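PDB 5U5I: HTPA Reductase, which probably catalyses the NAD(P)H-dependent reduction of (2S,4S)-4-hydroxy-2,3,4,5-tetrahydrodipicolinate to tetrahydrodipicolinate in lysine biosynthesis. Local coordinates for residues 6-11 / 28-33; 131-136 / 267-272. One frame throughout, in Å; residues are numbered along the deposited sequence.

How the interactions relate
Interaction 1 lies at one edge strand of the parallel sheet, 6-9, and interaction 2 beyond the other, 265-266, where helix 268-274 meets helix 130-145; their centres are 24 Å apart and they share no helix or strand. Both are buried, yet they use different chemistry. In interaction 1, backbone hydrogen bonds and a water join strand 6-9 to the segment 28-33; the far end of the strand leads to NAD. Interaction 2 is held through apolar side chains, while the capping bonds of Asn267 and Asp270 lie to one side of the contact. Helix 240-259 packs against residues of both contacts, and the second subunit reaches interaction 2 but not interaction 1.

Interaction 1 (6-11 / 28-33); sequences VMVNDC and LRLVPL. With NAD (nicotinamide-adenine-dinucleotide), chain E.
Val6 and Leu30 form a single backbone bridge, fastened by two nearly straight hydrogen bonds: Val6 N gives its hydrogen to Arg29 O at 2.9 Å, close to the C=O axis, and Val6 O accepts from Val31 N at 2.8 Å, with the donor tilted 30° from the carbonyl plane. Val31 also lays CG2 against that acceptor, 3.3 Å from Val6 O.

On the other side, Leu30 brings CD1 within 3.8 Å of Val8 CG2, the two side chains crossing at about a right angle. Selenomethionine Met7 meets the far end of 28-33: with CG anti to the backbone N (chi1 176°), its extended chain passes Leu33, CG lying 3.5 Å from Leu33 O. A water extends the join beyond the direct bridge, accepting from Val8 N and donating to Leu33 O, both at 2.9 Å.

Further out, strand 6-9 pairs with strand 75-78 in the Rossmann-type sheet, while Val63 and Val67 of helix 60-70 cover Met7 and Val31. Past the strand, a cis peptide bond precedes Asp10, whose OD2 accepts from the adenosine ribose hydroxyl O3B of NAD at 2.9 Å. Thr12 OG1 bonds to OD1 and Thr36 OG1 to OD2, fixing the carboxylate's rotation. A leucine in its place would probably leave the ribose hydroxyl without its acceptor and both threonine hydroxyls without this carboxylate as a partner. Direct and water-mediated backbone bonds thus tie strand 6-9 to the loop after helix 14-25, while the Asp10 carboxylate faces the ribose beyond the strand's end, consistent with a division between fold and cofactor recognition.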
loop_
_atom_site.group_PDB
_atom_site.type_symbol
_atom_site.label_atom_id
_atom_site.label_comp_id
_atom_site.label_asym_id
_atom_site.label_seq_id
_atom_site.Cartn_x
_atom_site.Cartn_y
_atom_site.Cartn_z
ATOM N N VAL B 6 11.945 4.144 -32.022
ATOM C CA VAL B 6 10.590 4.540 -31.639
ATOM C C VAL B 6 10.042 5.684 -32.473
ATOM O O VAL B 6 10.756 6.649 -32.784
ATOM C CB VAL B 6 10.462 4.895 -30.130
ATOM C CG1 VAL B 6 10.639 3.645 -29.297
ATOM C CG2 VAL B 6 11.484 5.935 -29.696
HETATM N N MSE B 7 8.763 5.547 -32.816
HETATM C CA MSE B 7 7.993 6.593 -33.444
HETATM C C MSE B 7 7.036 7.052 -32.386
HETATM O O MSE B 7 6.203 6.272 -31.933
HETATM C CB MSE B 7 7.219 6.065 -34.650
HETATM C CG MSE B 7 6.329 7.134 -35.269
HETATM SE SE MSE B 7 5.265 6.322 -36.701
HETATM C CE MSE B 7 4.717 7.963 -37.662
ATOM N N VAL B 8 7.135 8.326 -32.013
ATOM C CA VAL B 8 6.254 8.928 -31.019
ATOM C C VAL B 8 5.189 9.796 -31.707
ATOM O O VAL B 8 5.519 10.816 -32.320
ATOM C CB VAL B 8 7.079 9.757 -30.026
ATOM C CG1 VAL B 8 6.197 10.351 -28.940
ATOM C CG2 VAL B 8 8.182 8.883 -29.419
ATOM N N ASN B 9 3.932 9.343 -31.648
ATOM C CA ASN B 9 2.776 10.105 -32.101
ATOM C C ASN B 9 2.014 10.547 -30.848
ATOM O O ASN B 9 1.520 9.693 -30.135
ATOM C CB ASN B 9 1.885 9.232 -32.970
ATOM C CG ASN B 9 2.614 8.694 -34.192
ATOM O OD1 ASN B 9 3.536 9.331 -34.710
ATOM N ND2 ASN B 9 2.213 7.518 -34.652
ATOM N N ASP B 10 1.872 11.836 -30.541
ATOM C CA ASP B 10 2.276 12.992 -31.329
ATOM C C ASP B 10 3.434 13.651 -30.583
ATOM O O ASP B 10 3.295 13.989 -29.405
ATOM C CB ASP B 10 1.048 13.911 -31.400
ATOM C CG ASP B 10 1.293 15.259 -32.091
ATOM O OD1 ASP B 10 2.445 15.609 -32.458
ATOM O OD2 ASP B 10 0.283 15.993 -32.229
ATOM N N CYS B 11 4.572 13.858 -31.237
ATOM C CA CYS B 11 5.710 14.483 -30.550
ATOM C C CYS B 11 5.561 15.997 -30.335
ATOM O O CYS B 11 6.442 16.607 -29.726
ATOM C CB CYS B 11 7.023 14.180 -31.271
ATOM S SG CYS B 11 7.216 15.015 -32.850
ATOM N N LEU B 28 17.886 6.059 -27.153
ATOM C CA LEU B 28 17.044 5.388 -28.148
ATOM C C LEU B 28 17.096 6.183 -29.450
ATOM O O LEU B 28 17.397 7.372 -29.444
ATOM C CB LEU B 28 15.585 5.247 -27.692
ATOM C CG LEU B 28 15.270 4.121 -26.701
ATOM C CD1 LEU B 28 16.035 4.302 -25.412
ATOM C CD2 LEU B 28 13.790 4.093 -26.402
ATOM N N ARG B 29 16.815 5.495 -30.550
ATOM C CA ARG B 29 16.717 6.092 -31.879
ATOM C C ARG B 29 15.283 6.579 -32.092
ATOM O O ARG B 29 14.349 5.787 -32.080
ATOM C CB ARG B 29 17.092 5.036 -32.933
ATOM C CG ARG B 29 17.249 5.573 -34.340
ATOM C CD ARG B 29 17.579 4.461 -35.325
ATOM N NE ARG B 29 18.908 3.902 -35.137
ATOM C CZ ARG B 29 20.049 4.465 -35.540
ATOM N NH1 ARG B 29 20.068 5.648 -36.161
ATOM N NH2 ARG B 29 21.204 3.832 -35.309
ATOM N N LEU B 30 15.116 7.886 -32.259
ATOM C CA LEU B 30 13.817 8.472 -32.543
ATOM C C LEU B 30 13.650 8.510 -34.059
ATOM O O LEU B 30 14.460 9.108 -34.765
ATOM C CB LEU B 30 13.708 9.889 -31.952
ATOM C CG LEU B 30 12.373 10.660 -32.083
ATOM C CD1 LEU B 30 11.182 9.993 -31.388
ATOM C CD2 LEU B 30 12.526 12.079 -31.580
ATOM N N VAL B 31 12.593 7.868 -34.542
ATOM C CA VAL B 31 12.213 7.904 -35.956
ATOM C C VAL B 31 11.892 9.370 -36.294
ATOM O O VAL B 31 11.088 9.987 -35.596
ATOM C CB VAL B 31 10.986 6.999 -36.219
ATOM C CG1 VAL B 31 10.500 7.128 -37.671
ATOM C CG2 VAL B 31 11.323 5.542 -35.888
ATOM N N PRO B 32 12.521 9.939 -37.337
ATOM C CA PRO B 32 12.298 11.356 -37.649
ATOM C C PRO B 32 10.971 11.676 -38.375
ATOM O O PRO B 32 10.924 12.602 -39.178
ATOM C CB PRO B 32 13.519 11.716 -38.524
ATOM C CG PRO B 32 13.901 10.447 -39.187
ATOM C CD PRO B 32 13.561 9.353 -38.201
ATOM N N LEU B 33 9.909 10.938 -38.049
ATOM C CA LEU B 33 8.563 11.143 -38.571
ATOM C C LEU B 33 7.579 10.967 -37.425
ATOM O O LEU B 33 7.759 10.085 -36.577
ATOM C CB LEU B 33 8.233 10.131 -39.670
ATOM C CG LEU B 33 8.865 10.398 -41.026
ATOM C CD1 LEU B 33 8.999 9.107 -41.817
ATOM C CD2 LEU B 33 8.051 11.414 -41.808
HETATM P PA NAD E . -2.063 17.107 -25.692
HETATM O O1A NAD E . -3.399 17.619 -26.174
HETATM O O2A NAD E . -1.040 18.060 -25.143
HETATM O O5B NAD E . -1.381 16.252 -26.868
HETATM C C5B NAD E . -2.155 15.304 -27.597
HETATM C C4B NAD E . -1.829 15.440 -29.076
HETATM O O4B NAD E . -2.419 14.364 -29.805
HETATM C C3B NAD E . -2.340 16.726 -29.718
HETATM O O3B NAD E . -1.211 17.487 -30.172
HETATM C C2B NAD E . -3.228 16.252 -30.865
HETATM O O2B NAD E . -3.119 17.053 -32.040
HETATM C C1B NAD E . -2.715 14.845 -31.116
HETATM N N9A NAD E . -3.626 13.904 -31.804
HETATM C C8A NAD E . -4.962 13.820 -31.679
HETATM N N7A NAD E . -5.455 12.824 -32.450
HETATM C C5A NAD E . -4.421 12.250 -33.077
HETATM C C6A NAD E . -4.253 11.151 -34.041
HETATM N N6A NAD E . -5.327 10.456 -34.480
HETATM N N1A NAD E . -3.002 10.864 -34.447
HETATM C C2A NAD E . -1.924 11.555 -34.023
HETATM N N3A NAD E . -2.010 12.579 -33.153
HETATM C C4A NAD E . -3.212 12.966 -32.651
HETATM O O3 NAD E . -2.409 15.989 -24.579
HETATM P PN NAD E . -1.331 15.436 -23.521
HETATM O O1N NAD E . -1.353 16.410 -22.376
HETATM O O2N NAD E . -0.030 15.135 -24.215
HETATM O O5D NAD E . -2.026 14.050 -23.112
HETATM C C5D NAD E . -2.294 13.132 -24.168
HETATM C C4D NAD E . -2.940 11.862 -23.659
HETATM O O4D NAD E . -2.036 11.184 -22.774
HETATM C C3D NAD E . -4.201 12.168 -22.869
HETATM O O3D NAD E . -5.192 11.193 -23.193
HETATM C C2D NAD E . -3.773 12.047 -21.418
HETATM O O2D NAD E . -4.834 11.652 -20.551
HETATM C C1D NAD E . -2.719 10.953 -21.530
HETATM N N1N NAD E . -1.736 10.855 -20.440
HETATM C C2N NAD E . -1.324 9.618 -20.150
HETATM C C3N NAD E . -0.386 9.359 -19.165
HETATM C C7N NAD E . 0.052 7.954 -18.848
HETATM O O7N NAD E . 0.947 7.806 -18.035
HETATM N N7N NAD E . -0.481 6.870 -19.423
HETATM C C4N NAD E . 0.146 10.442 -18.472
HETATM C C5N NAD E . -0.278 11.730 -18.784
HETATM C C6N NAD E . -1.226 11.916 -19.787
HETATM O O HOH W 1 8.713 9.970 -33.807
#

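Interaction 2 (131-136 / 267-272); sequences QVVAFV and NMIDVL
The helical segments 131-136 and 268-272 cross almost perpendicularly, at -100°, with their axes 9.9 Å apart at closest approach. This helix-helix packing lies where the Rossmann-type nucleotide-binding domain meets the C-terminal domain: the start of helix 130-145, the first helix after strand 122-124 and just past the NAD-binding residue Met128, is set against the last helix of the chain, which follows strand 265-266 of the same parallel sheet.

Val133 carries the largest share of the contact, pointing toward the other helix and dividing its two methyls between different neighbours. CG1, anti to the backbone N (chi1 179°), meets the ends of two side chains at once: Ile269 CD1 and Leu272 CD1, each 3.8 Å away. CG2 turns instead to selenomethionine Met268, lying 4.1 Å from its CB, and the two side chains cross at about a right angle. Leu272 carries the contact on to the next residue of the first helix, its CD1 resting 3.9 Å from Ala134 N and 4.2 Å from Ala134 CB. One leucine methyl therefore touches both Val133 and Ala134, while Ile269 reaches Val133 from the next turn back.

The surroundings widen this apolar layer. Met268 also packs on Met128 and Ala125, both NAD-binding residues, and on Ala249 of helix 240-259. Phe146 of the second subunit packs on Leu272, and Phe230 of that subunit on Val132 and Phe135, so the dimer interface adjoins the contact.

The polar groups lie on another side of the second helix, where Asn267 and Asp270 form a capping box at its first turn. Asn267 OD1 accepts from Asp270 N at 3.2 Å, and Asp270 OD2 takes the hydrogen of Asn267 N at 3.1 Å on its anti side.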
loop_
_atom_site.group_PDB
_atom_site.type_symbol
_atom_site.label_atom_id
_atom_site.label_comp_id
_atom_site.label_asym_id
_atom_site.label_seq_id
_atom_site.Cartn_x
_atom_site.Cartn_y
_atom_site.Cartn_z
ATOM N N GLN B 131 6.217 4.035 -10.793
ATOM C CA GLN B 131 6.303 4.148 -9.335
ATOM C C GLN B 131 4.918 4.374 -8.756
ATOM O O GLN B 131 4.618 3.862 -7.688
ATOM C CB GLN B 131 7.241 5.277 -8.874
ATOM C CG GLN B 131 8.720 5.111 -9.226
ATOM C CD GLN B 131 9.080 5.429 -10.681
ATOM O OE1 GLN B 131 8.270 5.977 -11.459
ATOM N NE2 GLN B 131 10.297 5.063 -11.063
ATOM N N VAL B 132 4.080 5.147 -9.452
ATOM C CA VAL B 132 2.691 5.302 -9.033
ATOM C C VAL B 132 1.918 3.975 -9.189
ATOM O O VAL B 132 1.130 3.621 -8.308
ATOM C CB VAL B 132 1.980 6.445 -9.773
ATOM C CG1 VAL B 132 0.490 6.462 -9.421
ATOM C CG2 VAL B 132 2.644 7.784 -9.432
ATOM N N VAL B 133 2.161 3.252 -10.280
ATOM C CA VAL B 133 1.546 1.941 -10.474
ATOM C C VAL B 133 1.911 0.992 -9.316
ATOM O O VAL B 133 1.083 0.225 -8.865
ATOM C CB VAL B 133 1.932 1.299 -11.828
ATOM C CG1 VAL B 133 1.297 -0.075 -11.982
ATOM C CG2 VAL B 133 1.500 2.201 -12.981
ATOM N N ALA B 134 3.146 1.071 -8.845
ATOM C CA ALA B 134 3.604 0.226 -7.758
ATOM C C ALA B 134 2.874 0.547 -6.450
ATOM O O ALA B 134 2.532 -0.367 -5.706
ATOM C CB ALA B 134 5.104 0.345 -7.592
ATOM N N PHE B 135 2.601 1.829 -6.196
ATOM C CA PHE B 135 1.778 2.222 -5.053
ATOM C C PHE B 135 0.328 1.712 -5.162
ATOM O O PHE B 135 -0.236 1.229 -4.173
ATOM C CB PHE B 135 1.777 3.741 -4.841
ATOM C CG PHE B 135 0.764 4.188 -3.829
ATOM C CD1 PHE B 135 0.923 3.847 -2.486
ATOM C CD2 PHE B 135 -0.380 4.875 -4.214
ATOM C CE1 PHE B 135 -0.025 4.213 -1.541
ATOM C CE2 PHE B 135 -1.327 5.247 -3.279
ATOM C CZ PHE B 135 -1.148 4.925 -1.939
ATOM N N VAL B 136 -0.258 1.820 -6.352
ATOM C CA VAL B 136 -1.640 1.368 -6.602
ATOM C C VAL B 136 -1.757 -0.141 -6.322
ATOM O O VAL B 136 -2.662 -0.582 -5.600
ATOM C CB VAL B 136 -2.097 1.713 -8.044
ATOM C CG1 VAL B 136 -3.447 1.085 -8.391
ATOM C CG2 VAL B 136 -2.186 3.217 -8.220
ATOM N N ASN B 267 1.067 -5.004 -19.658
ATOM C CA ASN B 267 0.769 -3.740 -18.975
ATOM C C ASN B 267 1.989 -3.321 -18.119
ATOM O O ASN B 267 3.026 -3.971 -18.197
ATOM C CB ASN B 267 -0.536 -3.851 -18.173
ATOM C CG ASN B 267 -0.469 -4.881 -17.067
ATOM O OD1 ASN B 267 0.609 -5.204 -16.560
ATOM N ND2 ASN B 267 -1.629 -5.404 -16.680
HETATM N N MSE B 268 1.872 -2.246 -17.331
HETATM C CA MSE B 268 3.000 -1.746 -16.510
HETATM C C MSE B 268 3.353 -2.610 -15.324
HETATM O O MSE B 268 4.472 -2.495 -14.806
HETATM C CB MSE B 268 2.741 -0.337 -15.982
HETATM C CG MSE B 268 2.662 0.666 -17.126
HETATM SE SE MSE B 268 4.334 0.819 -18.175
HETATM C CE MSE B 268 5.562 1.016 -16.629
ATOM N N ILE B 269 2.420 -3.466 -14.884
ATOM C CA ILE B 269 2.703 -4.454 -13.837
ATOM C C ILE B 269 3.757 -5.437 -14.357
ATOM O O ILE B 269 4.742 -5.730 -13.668
ATOM C CB ILE B 269 1.438 -5.242 -13.402
ATOM C CG1 ILE B 269 0.367 -4.323 -12.801
ATOM C CG2 ILE B 269 1.781 -6.348 -12.410
ATOM C CD1 ILE B 269 0.702 -3.750 -11.449
ATOM N N ASP B 270 3.551 -5.916 -15.588
ATOM C CA ASP B 270 4.518 -6.793 -16.245
ATOM C C ASP B 270 5.875 -6.084 -16.353
ATOM O O ASP B 270 6.906 -6.686 -16.099
ATOM C CB ASP B 270 4.029 -7.230 -17.634
ATOM C CG ASP B 270 2.751 -8.080 -17.590
ATOM O OD1 ASP B 270 2.700 -9.097 -16.840
ATOM O OD2 ASP B 270 1.797 -7.745 -18.337
ATOM N N VAL B 271 5.867 -4.796 -16.687
ATOM C CA VAL B 271 7.115 -4.032 -16.798
ATOM C C VAL B 271 7.810 -3.936 -15.432
ATOM O O VAL B 271 9.018 -4.154 -15.340
ATOM C CB VAL B 271 6.897 -2.618 -17.370
ATOM C CG1 VAL B 271 8.204 -1.839 -17.384
ATOM C CG2 VAL B 271 6.290 -2.686 -18.764
ATOM N N LEU B 272 7.043 -3.615 -14.393
ATOM C CA LEU B 272 7.565 -3.593 -13.021
ATOM C C LEU B 272 8.164 -4.923 -12.560
ATOM O O LEU B 272 9.150 -4.927 -11.821
ATOM C CB LEU B 272 6.484 -3.159 -12.025
ATOM C CG LEU B 272 6.164 -1.667 -12.063
ATOM C CD1 LEU B 272 4.827 -1.370 -11.406
ATOM C CD2 LEU B 272 7.285 -0.874 -11.409
#